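Local coordinates for protein ferric-chelate reductase (NAD(P)H) (Archaeoglobus fulgidus, PDB 1I0R) that reduces ferric iron held in chelators such as siderophores, using NADH or NADPH as electron donor and FMN or FAD as cofactor, at residues Pro39-Lys48 with Asp122-Ala133; Ala55-Gly63 with Ile113-Cys121. All coordinates share one frame; numbering follows the deposited sequence.

Overall arrangement
After the strand 23-37 the chain enters contact 1 with strand 40-47, whose partner, strand 126-133, comes more than seventy residues later, so this contact closes the larger loop. Contact 2 is nested inside it: helix 51-59 follows directly on strand 40-47 and leads into strand 61-67, and the loop shuts where 61-63 pairs with strand 109-122. That strand then turns straight into strand 126-138, which makes the two pairs neighbours in one six-stranded antiparallel barrel, in the order 40-47, 126-138, 109-122, 61-67. The contact centres lie about 8 Å apart, and both reach the second subunit of the homodimer, while contact 1 also carries FMN- and NADP-binding residues.

Contact 1 of 2, residues Pro39-Lys48 with Asp122-Ala133; sequences PVQIAVCLNK and DVGTHTLFVGEA
Lys48 reaches across to the turn before strand 126-133 with its chain fully extended. Its CB and CG both lie against the carbonyl oxygen of Thr125, which also accepts the Lys48 backbone N-H; CD and CE then run along Gly124 O. At the tip, NZ donates to Gly124 O (2.8 Å) and forms a salt bridge with Asp122 OD2 (2.8 Å), met on the syn side of the carboxylate. Asp122 OD1 in turn takes the N-H of Gly124 at 3.0 Å in an Asx turn, so one carboxylate steadies both the turn and the ammonium group. Next door, Asn47 lays its CA over one face of the His126 ring, a CH-pi contact 3.9 Å from the centroid. Asn47 OD1 accepts from Glu49 N, and a water links this oxygen to Thr125 O. Farther along, Leu128 swings CD1 against Cys45 CB, a tight 3.5 Å, while Leu46 CD1 crosses to Phe129 CE1 at 3.8 Å on the side of the sheet that also bears Val44. Regular hydrogen-bonded pairs from Ile42-Gly131 to Leu46-Thr127 join the backbones. The result is an antiparallel strand pair of the flavin reductase barrel, its end bringing FMN-binding Cys45-Lys48 beside NADP-binding His126.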
ATOM      1  N   PRO B  39      10.776  -0.703  14.811  1.00 21.21           N
ATOM      2  CA  PRO B  39      10.394  -2.113  14.727  1.00 20.96           C
ATOM      3  C   PRO B  39       9.415  -2.281  13.564  1.00 20.78           C
ATOM      4  O   PRO B  39       8.996  -1.301  12.946  1.00 20.67           O
ATOM      5  CB  PRO B  39       9.727  -2.353  16.074  1.00 21.31           C
ATOM      6  CG  PRO B  39       8.994  -1.063  16.287  1.00 21.86           C
ATOM      7  CD  PRO B  39       9.993  -0.009  15.847  1.00 21.21           C
ATOM      8  N   VAL B  40       9.035  -3.511  13.262  1.00 19.98           N
ATOM      9  CA  VAL B  40       8.098  -3.705  12.179  1.00 19.33           C
ATOM     10  C   VAL B  40       6.706  -3.200  12.576  1.00 18.84           C
ATOM     11  O   VAL B  40       6.131  -3.634  13.591  1.00 18.82           O
ATOM     12  CB  VAL B  40       7.995  -5.181  11.781  1.00 19.28           C
ATOM     13  CG1 VAL B  40       6.850  -5.362  10.771  1.00 19.14           C
ATOM     14  CG2 VAL B  40       9.318  -5.635  11.146  1.00 20.17           C
ATOM     15  N   GLN B  41       6.189  -2.249  11.790  1.00 18.03           N
ATOM     16  CA  GLN B  41       4.849  -1.708  11.993  1.00 17.21           C
ATOM     17  C   GLN B  41       4.047  -1.863  10.706  1.00 17.07           C
ATOM     18  O   GLN B  41       4.557  -1.653   9.593  1.00 16.25           O
ATOM     19  CB  GLN B  41       4.903  -0.232  12.407  1.00 17.52           C
ATOM     20  CG  GLN B  41       5.571  -0.067  13.740  1.00 18.13           C
ATOM     21  CD  GLN B  41       5.683   1.381  14.159  1.00 19.55           C
ATOM     22  OE1 GLN B  41       6.391   2.179  13.515  1.00 20.17           O
ATOM     23  NE2 GLN B  41       4.997   1.733  15.231  1.00 19.30           N
ATOM     24  N   ILE B  42       2.782  -2.234  10.874  1.00 16.14           N
ATOM     25  CA  ILE B  42       1.849  -2.465   9.758  1.00 17.15           C
ATOM     26  C   ILE B  42       0.648  -1.553   9.911  1.00 16.43           C
ATOM     27  O   ILE B  42       0.117  -1.400  11.009  1.00 16.82           O
ATOM     28  CB  ILE B  42       1.305  -3.923   9.762  1.00 18.74           C
ATOM     29  CG1 ILE B  42       2.465  -4.919   9.784  1.00 20.19           C
ATOM     30  CG2 ILE B  42       0.405  -4.160   8.545  1.00 19.19           C
ATOM     31  CD1 ILE B  42       3.490  -4.736   8.663  1.00 21.15           C
ATOM     32  N   ALA B  43       0.227  -0.939   8.814  1.00 15.83           N
ATOM     33  CA  ALA B  43      -0.936  -0.064   8.843  1.00 15.31           C
ATOM     34  C   ALA B  43      -2.115  -0.710   8.122  1.00 15.61           C
ATOM     35  O   ALA B  43      -1.934  -1.406   7.112  1.00 15.32           O
ATOM     36  CB  ALA B  43      -0.607   1.268   8.171  1.00 15.91           C
ATOM     37  N   VAL B  44      -3.316  -0.514   8.676  1.00 15.30           N
ATOM     38  CA  VAL B  44      -4.535  -0.978   8.011  1.00 16.19           C
ATOM     39  C   VAL B  44      -5.496   0.204   8.064  1.00 16.04           C
ATOM     40  O   VAL B  44      -5.644   0.829   9.099  1.00 16.79           O
ATOM     41  CB  VAL B  44      -5.208  -2.246   8.689  1.00 16.76           C
ATOM     42  CG1 VAL B  44      -4.268  -3.457   8.609  1.00 18.79           C
ATOM     43  CG2 VAL B  44      -5.535  -1.984  10.124  1.00 17.96           C
ATOM     44  N   CYS B  45      -6.119   0.538   6.933  1.00 16.87           N
ATOM     45  CA  CYS B  45      -7.038   1.673   6.900  1.00 17.15           C
ATOM     46  C   CYS B  45      -8.451   1.109   6.757  1.00 17.81           C
ATOM     47  O   CYS B  45      -8.764   0.480   5.756  1.00 18.45           O
ATOM     48  CB  CYS B  45      -6.678   2.587   5.719  1.00 17.71           C
ATOM     49  SG  CYS B  45      -7.507   4.181   5.762  1.00 20.24           S
ATOM     50  N   LEU B  46      -9.274   1.338   7.786  1.00 17.77           N
ATOM     51  CA  LEU B  46     -10.645   0.815   7.844  1.00 19.48           C
ATOM     52  C   LEU B  46     -11.696   1.912   7.905  1.00 19.48           C
ATOM     53  O   LEU B  46     -11.510   2.915   8.584  1.00 19.38           O
ATOM     54  CB  LEU B  46     -10.799  -0.053   9.095  1.00 19.55           C
ATOM     55  CG  LEU B  46      -9.707  -1.116   9.239  1.00 20.07           C
ATOM     56  CD1 LEU B  46      -9.802  -1.831  10.615  1.00 21.58           C
ATOM     57  CD2 LEU B  46      -9.878  -2.123   8.103  1.00 21.28           C
ATOM     58  N   ASN B  47     -12.809   1.683   7.208  1.00 21.29           N
ATOM     59  CA  ASN B  47     -13.919   2.632   7.181  1.00 22.74           C
ATOM     60  C   ASN B  47     -14.633   2.651   8.538  1.00 24.26           C
ATOM     61  O   ASN B  47     -14.922   1.590   9.113  1.00 23.53           O
ATOM     62  CB  ASN B  47     -14.890   2.239   6.077  1.00 24.09           C
ATOM     63  CG  ASN B  47     -15.998   3.256   5.899  1.00 25.18           C
ATOM     64  OD1 ASN B  47     -16.764   3.531   6.832  1.00 27.22           O
ATOM     65  ND2 ASN B  47     -16.078   3.838   4.712  1.00 27.25           N
ATOM     66  N   LYS B  48     -14.913   3.852   9.038  1.00 25.02           N
ATOM     67  CA  LYS B  48     -15.541   4.025  10.351  1.00 27.27           C
ATOM     68  C   LYS B  48     -16.896   3.371  10.525  1.00 28.63           C
ATOM     69  O   LYS B  48     -17.326   3.128  11.657  1.00 29.59           O
ATOM     70  CB  LYS B  48     -15.658   5.508  10.688  1.00 26.72           C
ATOM     71  CG  LYS B  48     -14.326   6.142  11.061  1.00 26.94           C
ATOM     72  CD  LYS B  48     -14.490   7.622  11.347  1.00 26.05           C
ATOM     73  CE  LYS B  48     -13.156   8.222  11.743  1.00 26.08           C
ATOM     74  NZ  LYS B  48     -13.252   9.669  12.084  1.00 26.38           N
ATOM     75  N   ASP B 122      -6.536   9.433  12.473  1.00 22.76           N
ATOM     76  CA  ASP B 122      -7.884   9.681  11.984  1.00 22.24           C
ATOM     77  C   ASP B 122      -7.847  10.494  10.692  1.00 21.40           C
ATOM     78  O   ASP B 122      -7.344  11.621  10.690  1.00 21.21           O
ATOM     79  CB  ASP B 122      -8.675  10.439  13.041  1.00 23.58           C
ATOM     80  CG  ASP B 122     -10.152  10.505  12.723  1.00 25.06           C
ATOM     81  OD1 ASP B 122     -10.543  10.994  11.641  1.00 25.52           O
ATOM     82  OD2 ASP B 122     -10.943  10.053  13.587  1.00 28.46           O
ATOM     83  N   VAL B 123      -8.372   9.935   9.599  1.00 20.19           N
ATOM     84  CA  VAL B 123      -8.365  10.650   8.328  1.00 20.28           C
ATOM     85  C   VAL B 123      -9.744  10.989   7.774  1.00 19.80           C
ATOM     86  O   VAL B 123      -9.938  11.113   6.565  1.00 20.52           O
ATOM     87  CB  VAL B 123      -7.518   9.902   7.261  1.00 19.66           C
ATOM     88  CG1 VAL B 123      -6.047   9.869   7.727  1.00 19.42           C
ATOM     89  CG2 VAL B 123      -8.045   8.479   7.057  1.00 19.64           C
ATOM     90  N   GLY B 124     -10.702  11.144   8.684  1.00 20.13           N
ATOM     91  CA  GLY B 124     -12.051  11.526   8.297  1.00 20.73           C
ATOM     92  C   GLY B 124     -13.047  10.384   8.266  1.00 20.76           C
ATOM     93  O   GLY B 124     -13.605   9.973   9.301  1.00 21.58           O
ATOM     94  N   THR B 125     -13.276   9.860   7.076  1.00 20.15           N
ATOM     95  CA  THR B 125     -14.203   8.753   6.895  1.00 19.98           C
ATOM     96  C   THR B 125     -13.638   7.417   7.342  1.00 20.14           C
ATOM     97  O   THR B 125     -14.380   6.446   7.503  1.00 20.96           O
ATOM     98  CB  THR B 125     -14.599   8.628   5.431  1.00 20.58           C
ATOM     99  OG1 THR B 125     -13.410   8.536   4.632  1.00 19.79           O
ATOM    100  CG2 THR B 125     -15.343   9.868   4.982  1.00 21.02           C
ATOM    101  N   HIS B 126     -12.324   7.375   7.527  1.00 19.20           N
ATOM    102  CA  HIS B 126     -11.614   6.147   7.908  1.00 18.81           C
ATOM    103  C   HIS B 126     -10.614   6.434   9.008  1.00 18.51           C
ATOM    104  O   HIS B 126     -10.283   7.588   9.294  1.00 18.81           O
ATOM    105  CB  HIS B 126     -10.777   5.621   6.726  1.00 18.53           C
ATOM    106  CG  HIS B 126     -11.570   5.214   5.533  1.00 18.56           C
ATOM    107  ND1 HIS B 126     -11.469   3.958   4.971  1.00 19.94           N
ATOM    108  CD2 HIS B 126     -12.433   5.909   4.755  1.00 18.84           C
ATOM    109  CE1 HIS B 126     -12.237   3.899   3.895  1.00 18.81           C
ATOM    110  NE2 HIS B 126     -12.831   5.069   3.744  1.00 20.74           N
ATOM    111  N   THR B 127     -10.108   5.363   9.612  1.00 18.35           N
ATOM    112  CA  THR B 127      -9.051   5.469  10.608  1.00 18.16           C
ATOM    113  C   THR B 127      -7.902   4.595  10.098  1.00 17.99           C
ATOM    114  O   THR B 127      -8.135   3.463   9.644  1.00 17.49           O
ATOM    115  CB  THR B 127      -9.452   4.925  12.008  1.00 18.40           C
ATOM    116  OG1 THR B 127     -10.557   5.682  12.509  1.00 20.17           O
ATOM    117  CG2 THR B 127      -8.289   5.059  12.982  1.00 18.98           C
ATOM    118  N   LEU B 128      -6.683   5.130  10.119  1.00 17.29           N
ATOM    119  CA  LEU B 128      -5.532   4.329   9.745  1.00 17.67           C
ATOM    120  C   LEU B 128      -4.945   3.835  11.079  1.00 17.38           C
ATOM    121  O   LEU B 128      -4.513   4.631  11.922  1.00 17.36           O
ATOM    122  CB  LEU B 128      -4.494   5.176   8.986  1.00 19.78           C
ATOM    123  CG  LEU B 128      -3.313   4.387   8.405  1.00 20.97           C
ATOM    124  CD1 LEU B 128      -3.734   3.559   7.244  1.00 22.77           C
ATOM    125  CD2 LEU B 128      -2.244   5.333   7.949  1.00 23.90           C
ATOM    126  N   PHE B 129      -4.966   2.518  11.297  1.00 16.50           N
ATOM    127  CA  PHE B 129      -4.439   1.961  12.535  1.00 17.11           C
ATOM    128  C   PHE B 129      -3.008   1.539  12.306  1.00 17.24           C
ATOM    129  O   PHE B 129      -2.733   0.865  11.325  1.00 18.56           O
ATOM    130  CB  PHE B 129      -5.253   0.720  12.975  1.00 17.77           C
ATOM    131  CG  PHE B 129      -6.676   1.028  13.341  1.00 18.55           C
ATOM    132  CD1 PHE B 129      -7.699   0.891  12.403  1.00 19.23           C
ATOM    133  CD2 PHE B 129      -6.983   1.476  14.623  1.00 19.35           C
ATOM    134  CE1 PHE B 129      -9.038   1.199  12.738  1.00 19.83           C
ATOM    135  CE2 PHE B 129      -8.306   1.790  14.975  1.00 19.39           C
ATOM    136  CZ  PHE B 129      -9.329   1.652  14.036  1.00 19.66           C
ATOM    137  N   VAL B 130      -2.102   1.967  13.179  1.00 17.20           N
ATOM    138  CA  VAL B 130      -0.708   1.574  13.056  1.00 18.25           C
ATOM    139  C   VAL B 130      -0.448   0.502  14.106  1.00 18.02           C
ATOM    140  O   VAL B 130      -0.581   0.741  15.306  1.00 17.27           O
ATOM    141  CB  VAL B 130       0.235   2.756  13.307  1.00 19.18           C
ATOM    142  CG1 VAL B 130       1.710   2.292  13.159  1.00 20.03           C
ATOM    143  CG2 VAL B 130      -0.054   3.855  12.274  1.00 20.36           C
ATOM    144  N   GLY B 131      -0.103  -0.690  13.644  1.00 17.63           N
ATOM    145  CA  GLY B 131       0.160  -1.752  14.597  1.00 18.81           C
ATOM    146  C   GLY B 131       1.590  -2.245  14.611  1.00 19.03           C
ATOM    147  O   GLY B 131       2.257  -2.327  13.576  1.00 18.93           O
ATOM    148  N   GLU B 132       2.076  -2.603  15.791  1.00 19.35           N
ATOM    149  CA  GLU B 132       3.414  -3.150  15.882  1.00 20.19           C
ATOM    150  C   GLU B 132       3.230  -4.660  15.708  1.00 20.16           C
ATOM    151  O   GLU B 132       2.423  -5.257  16.412  1.00 19.90           O
ATOM    152  CB  GLU B 132       4.024  -2.828  17.246  1.00 22.45           C
ATOM    153  CG  GLU B 132       5.488  -3.183  17.315  1.00 26.00           C
ATOM    154  CD  GLU B 132       6.165  -2.721  18.606  1.00 28.20           C
ATOM    155  OE1 GLU B 132       5.997  -1.538  19.006  1.00 29.37           O
ATOM    156  OE2 GLU B 132       6.880  -3.550  19.210  1.00 30.54           O
ATOM    157  N   ALA B 133       3.943  -5.268  14.768  1.00 19.61           N
ATOM    158  CA  ALA B 133       3.813  -6.709  14.527  1.00 20.49           C
ATOM    159  C   ALA B 133       4.341  -7.504  15.719  1.00 21.60           C
ATOM    160  O   ALA B 133       5.451  -7.261  16.195  1.00 22.04           O
ATOM    161  CB  ALA B 133       4.564  -7.101  13.247  1.00 20.23           C
TER
HETATM  162  O   HOH W   1       7.368  -5.362  15.491  1.00 27.69           O
HETATM  163  O   HOH W   2     -17.186   6.389   7.192  1.00 35.14           O

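Contact 2 of 2, residues Ala55-Gly63 with Ile113-Cys121; sequences AVKESGAFG and IEAKVVKEC
Phe62 turns one face of its ring to Ala115, whose CB sits 4.0 Å from the centroid and 20° off the normal, a CH-pi contact displaced toward the rim. At the ring's edge, in its plane, Val117 CG2 comes up to CD2 (4.0 Å). With chi1 at 66°, CG of Phe62 stands between its own backbone N and carbonyl carbon, and the ring leans over the neighbouring strand. The same Val117 CG2 meets Val56 CG1 of the helix at 3.8 Å, the two side chains crossing at about a right angle. This is a helix-to-strand connection in the antiparallel barrel: just past helix 51-59, Gly60 leaves helical angles with a positive phi, and the chain enters strand 61-67 alongside strand 109-122. Phe62 and Ala115 form a hydrogen-bonded pair, whereas Gly60 O receives Val117 N-H from well above its carbonyl plane. Ser59 OG donates back to Ala55 O within the helix and, in an ST turn, accepts from Ala61 N (3.3 Å). Toward the outside, exposed Lys57 bends at its last torsion (chi4 59°) to bring NZ to Glu120 OE1 in a 2.9 Å salt bridge; the other carboxylate oxygen, OE2, accepts a hydrogen bond from a water that also donates to Lys57 O.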
ATOM      1  N   ALA B  55     -14.127  -2.894  16.270  1.00 23.73           N
ATOM      2  CA  ALA B  55     -13.494  -3.956  17.061  1.00 23.48           C
ATOM      3  C   ALA B  55     -12.021  -3.631  17.269  1.00 23.62           C
ATOM      4  O   ALA B  55     -11.468  -3.839  18.344  1.00 23.70           O
ATOM      5  CB  ALA B  55     -13.643  -5.312  16.361  1.00 23.09           C
ATOM      6  N   VAL B  56     -11.374  -3.104  16.234  1.00 22.99           N
ATOM      7  CA  VAL B  56      -9.981  -2.763  16.375  1.00 23.70           C
ATOM      8  C   VAL B  56      -9.877  -1.567  17.307  1.00 24.45           C
ATOM      9  O   VAL B  56      -8.975  -1.494  18.132  1.00 25.20           O
ATOM     10  CB  VAL B  56      -9.338  -2.427  15.008  1.00 22.70           C
ATOM     11  CG1 VAL B  56      -7.872  -1.985  15.203  1.00 22.46           C
ATOM     12  CG2 VAL B  56      -9.388  -3.644  14.117  1.00 22.03           C
ATOM     13  N   LYS B  57     -10.804  -0.629  17.188  1.00 26.00           N
ATOM     14  CA  LYS B  57     -10.760   0.546  18.046  1.00 27.96           C
ATOM     15  C   LYS B  57     -10.859   0.173  19.528  1.00 28.27           C
ATOM     16  O   LYS B  57     -10.138   0.711  20.363  1.00 28.62           O
ATOM     17  CB  LYS B  57     -11.877   1.527  17.674  1.00 29.48           C
ATOM     18  CG  LYS B  57     -11.711   2.875  18.364  1.00 32.40           C
ATOM     19  CD  LYS B  57     -12.658   3.940  17.833  1.00 33.72           C
ATOM     20  CE  LYS B  57     -12.245   5.324  18.344  1.00 34.73           C
ATOM     21  NZ  LYS B  57     -10.842   5.713  17.946  1.00 35.19           N
ATOM     22  N   GLU B  58     -11.732  -0.777  19.844  1.00 28.54           N
ATOM     23  CA  GLU B  58     -11.929  -1.207  21.227  1.00 29.08           C
ATOM     24  C   GLU B  58     -10.855  -2.148  21.778  1.00 28.01           C
ATOM     25  O   GLU B  58     -10.361  -1.955  22.894  1.00 28.66           O
ATOM     26  CB  GLU B  58     -13.292  -1.886  21.359  1.00 31.02           C
ATOM     27  CG  GLU B  58     -14.455  -0.985  21.025  1.00 34.76           C
ATOM     28  CD  GLU B  58     -15.780  -1.723  21.066  1.00 36.73           C
ATOM     29  OE1 GLU B  58     -16.170  -2.171  22.170  1.00 38.66           O
ATOM     30  OE2 GLU B  58     -16.423  -1.863  20.001  1.00 38.33           O
ATOM     31  N   SER B  59     -10.485  -3.163  20.999  1.00 26.42           N
ATOM     32  CA  SER B  59      -9.502  -4.148  21.444  1.00 25.21           C
ATOM     33  C   SER B  59      -8.040  -3.760  21.352  1.00 24.68           C
ATOM     34  O   SER B  59      -7.212  -4.289  22.085  1.00 24.62           O
ATOM     35  CB  SER B  59      -9.684  -5.446  20.668  1.00 25.69           C
ATOM     36  OG  SER B  59      -9.209  -5.299  19.334  1.00 25.46           O
ATOM     37  N   GLY B  60      -7.707  -2.854  20.438  1.00 22.75           N
ATOM     38  CA  GLY B  60      -6.320  -2.468  20.286  1.00 21.43           C
ATOM     39  C   GLY B  60      -5.475  -3.523  19.583  1.00 20.16           C
ATOM     40  O   GLY B  60      -4.261  -3.541  19.748  1.00 20.83           O
ATOM     41  N   ALA B  61      -6.086  -4.414  18.811  1.00 19.32           N
ATOM     42  CA  ALA B  61      -5.307  -5.429  18.110  1.00 18.68           C
ATOM     43  C   ALA B  61      -5.972  -5.846  16.812  1.00 18.19           C
ATOM     44  O   ALA B  61      -7.173  -5.676  16.648  1.00 18.80           O
ATOM     45  CB  ALA B  61      -5.098  -6.665  19.010  1.00 19.64           C
ATOM     46  N   PHE B  62      -5.182  -6.355  15.877  1.00 17.43           N
ATOM     47  CA  PHE B  62      -5.735  -6.827  14.620  1.00 17.71           C
ATOM     48  C   PHE B  62      -4.881  -7.899  13.974  1.00 17.33           C
ATOM     49  O   PHE B  62      -3.678  -8.039  14.278  1.00 18.04           O
ATOM     50  CB  PHE B  62      -5.987  -5.645  13.621  1.00 17.92           C
ATOM     51  CG  PHE B  62      -4.734  -4.934  13.127  1.00 18.23           C
ATOM     52  CD1 PHE B  62      -4.019  -5.420  12.027  1.00 17.42           C
ATOM     53  CD2 PHE B  62      -4.317  -3.746  13.725  1.00 18.42           C
ATOM     54  CE1 PHE B  62      -2.892  -4.716  11.538  1.00 17.30           C
ATOM     55  CE2 PHE B  62      -3.207  -3.035  13.250  1.00 18.06           C
ATOM     56  CZ  PHE B  62      -2.499  -3.524  12.161  1.00 18.22           C
ATOM     57  N   GLY B  63      -5.511  -8.669  13.096  1.00 16.68           N
ATOM     58  CA  GLY B  63      -4.799  -9.697  12.372  1.00 16.52           C
ATOM     59  C   GLY B  63      -4.935  -9.426  10.891  1.00 16.93           C
ATOM     60  O   GLY B  63      -5.905  -8.784  10.472  1.00 16.01           O
ATOM     61  N   ILE B 113      -0.350 -12.207   9.887  1.00 19.74           N
ATOM     62  CA  ILE B 113       0.389 -11.282  10.724  1.00 19.26           C
ATOM     63  C   ILE B 113      -0.514 -10.865  11.861  1.00 19.31           C
ATOM     64  O   ILE B 113      -1.712 -10.668  11.655  1.00 18.90           O
ATOM     65  CB  ILE B 113       0.774 -10.019   9.896  1.00 19.35           C
ATOM     66  CG1 ILE B 113       1.635 -10.444   8.706  1.00 19.31           C
ATOM     67  CG2 ILE B 113       1.440  -8.983  10.772  1.00 19.29           C
ATOM     68  CD1 ILE B 113       1.812  -9.330   7.667  1.00 20.29           C
ATOM     69  N   GLU B 114       0.057 -10.753  13.059  1.00 19.41           N
ATOM     70  CA  GLU B 114      -0.691 -10.333  14.233  1.00 20.06           C
ATOM     71  C   GLU B 114      -0.043  -9.036  14.706  1.00 19.81           C
ATOM     72  O   GLU B 114       1.196  -8.931  14.729  1.00 19.84           O
ATOM     73  CB  GLU B 114      -0.606 -11.432  15.304  1.00 21.86           C
ATOM     74  CG  GLU B 114      -1.321 -11.135  16.585  1.00 23.73           C
ATOM     75  CD  GLU B 114      -1.281 -12.323  17.547  1.00 25.63           C
ATOM     76  OE1 GLU B 114      -0.388 -13.189  17.403  1.00 26.70           O
ATOM     77  OE2 GLU B 114      -2.142 -12.371  18.444  1.00 27.07           O
ATOM     78  N   ALA B 115      -0.858  -8.042  15.067  1.00 19.59           N
ATOM     79  CA  ALA B 115      -0.313  -6.748  15.504  1.00 19.69           C
ATOM     80  C   ALA B 115      -1.064  -6.087  16.658  1.00 19.99           C
ATOM     81  O   ALA B 115      -2.266  -6.297  16.816  1.00 19.72           O
ATOM     82  CB  ALA B 115      -0.270  -5.766  14.283  1.00 19.11           C
ATOM     83  N   LYS B 116      -0.353  -5.323  17.490  1.00 20.38           N
ATOM     84  CA  LYS B 116      -1.006  -4.577  18.568  1.00 21.27           C
ATOM     85  C   LYS B 116      -0.976  -3.105  18.120  1.00 20.85           C
ATOM     86  O   LYS B 116       0.062  -2.626  17.648  1.00 19.85           O
ATOM     87  CB  LYS B 116      -0.293  -4.727  19.930  1.00 23.47           C
ATOM     88  CG  LYS B 116       1.115  -4.157  19.981  1.00 26.59           C
ATOM     89  CD  LYS B 116       1.673  -4.115  21.405  1.00 29.21           C
ATOM     90  CE  LYS B 116       2.953  -3.248  21.457  1.00 30.54           C
ATOM     91  NZ  LYS B 116       3.590  -3.207  22.822  1.00 32.32           N
ATOM     92  N   VAL B 117      -2.111  -2.427  18.234  1.00 20.21           N
ATOM     93  CA  VAL B 117      -2.215  -1.018  17.838  1.00 20.55           C
ATOM     94  C   VAL B 117      -1.391  -0.105  18.726  1.00 21.93           C
ATOM     95  O   VAL B 117      -1.546  -0.104  19.959  1.00 22.99           O
ATOM     96  CB  VAL B 117      -3.688  -0.515  17.859  1.00 20.00           C
ATOM     97  CG1 VAL B 117      -3.732   1.012  17.505  1.00 19.61           C
ATOM     98  CG2 VAL B 117      -4.532  -1.336  16.877  1.00 20.08           C
ATOM     99  N   VAL B 118      -0.532   0.702  18.104  1.00 22.54           N
ATOM    100  CA  VAL B 118       0.303   1.628  18.852  1.00 23.54           C
ATOM    101  C   VAL B 118      -0.028   3.073  18.507  1.00 24.18           C
ATOM    102  O   VAL B 118       0.442   3.982  19.174  1.00 24.87           O
ATOM    103  CB  VAL B 118       1.813   1.385  18.600  1.00 23.58           C
ATOM    104  CG1 VAL B 118       2.230   0.031  19.195  1.00 24.16           C
ATOM    105  CG2 VAL B 118       2.106   1.439  17.103  1.00 23.87           C
ATOM    106  N   LYS B 119      -0.827   3.289  17.467  1.00 24.20           N
ATOM    107  CA  LYS B 119      -1.219   4.643  17.090  1.00 25.55           C
ATOM    108  C   LYS B 119      -2.400   4.610  16.155  1.00 24.68           C
ATOM    109  O   LYS B 119      -2.581   3.653  15.396  1.00 23.88           O
ATOM    110  CB  LYS B 119      -0.065   5.381  16.395  1.00 26.59           C
ATOM    111  CG  LYS B 119      -0.320   6.887  16.189  1.00 29.03           C
ATOM    112  CD  LYS B 119       0.832   7.537  15.432  1.00 30.70           C
ATOM    113  CE  LYS B 119       0.609   9.037  15.184  1.00 31.78           C
ATOM    114  NZ  LYS B 119       0.715   9.871  16.416  1.00 33.50           N
ATOM    115  N   GLU B 120      -3.222   5.643  16.239  1.00 24.64           N
ATOM    116  CA  GLU B 120      -4.369   5.774  15.363  1.00 25.18           C
ATOM    117  C   GLU B 120      -4.265   7.119  14.664  1.00 25.27           C
ATOM    118  O   GLU B 120      -4.003   8.135  15.296  1.00 25.90           O
ATOM    119  CB  GLU B 120      -5.678   5.699  16.148  1.00 25.59           C
ATOM    120  CG  GLU B 120      -6.014   4.321  16.677  1.00 27.57           C
ATOM    121  CD  GLU B 120      -7.333   4.314  17.447  1.00 28.95           C
ATOM    122  OE1 GLU B 120      -8.048   5.346  17.412  1.00 29.96           O
ATOM    123  OE2 GLU B 120      -7.662   3.280  18.080  1.00 29.76           O
ATOM    124  N   CYS B 121      -4.458   7.101  13.352  1.00 24.59           N
ATOM    125  CA  CYS B 121      -4.385   8.288  12.523  1.00 24.96           C
ATOM    126  C   CYS B 121      -5.781   8.479  11.935  1.00 23.35           C
ATOM    127  O   CYS B 121      -6.174   7.775  11.019  1.00 22.54           O
ATOM    128  CB  CYS B 121      -3.360   8.040  11.418  1.00 25.64           C
ATOM    129  SG  CYS B 121      -3.082   9.405  10.283  1.00 31.05           S
TER
HETATM  130  O   HOH W   3      -7.047   0.750  18.784  1.00 28.29           O
HETATM  131  O   HOH W   4      -9.047   3.553  20.294  1.00 35.63           O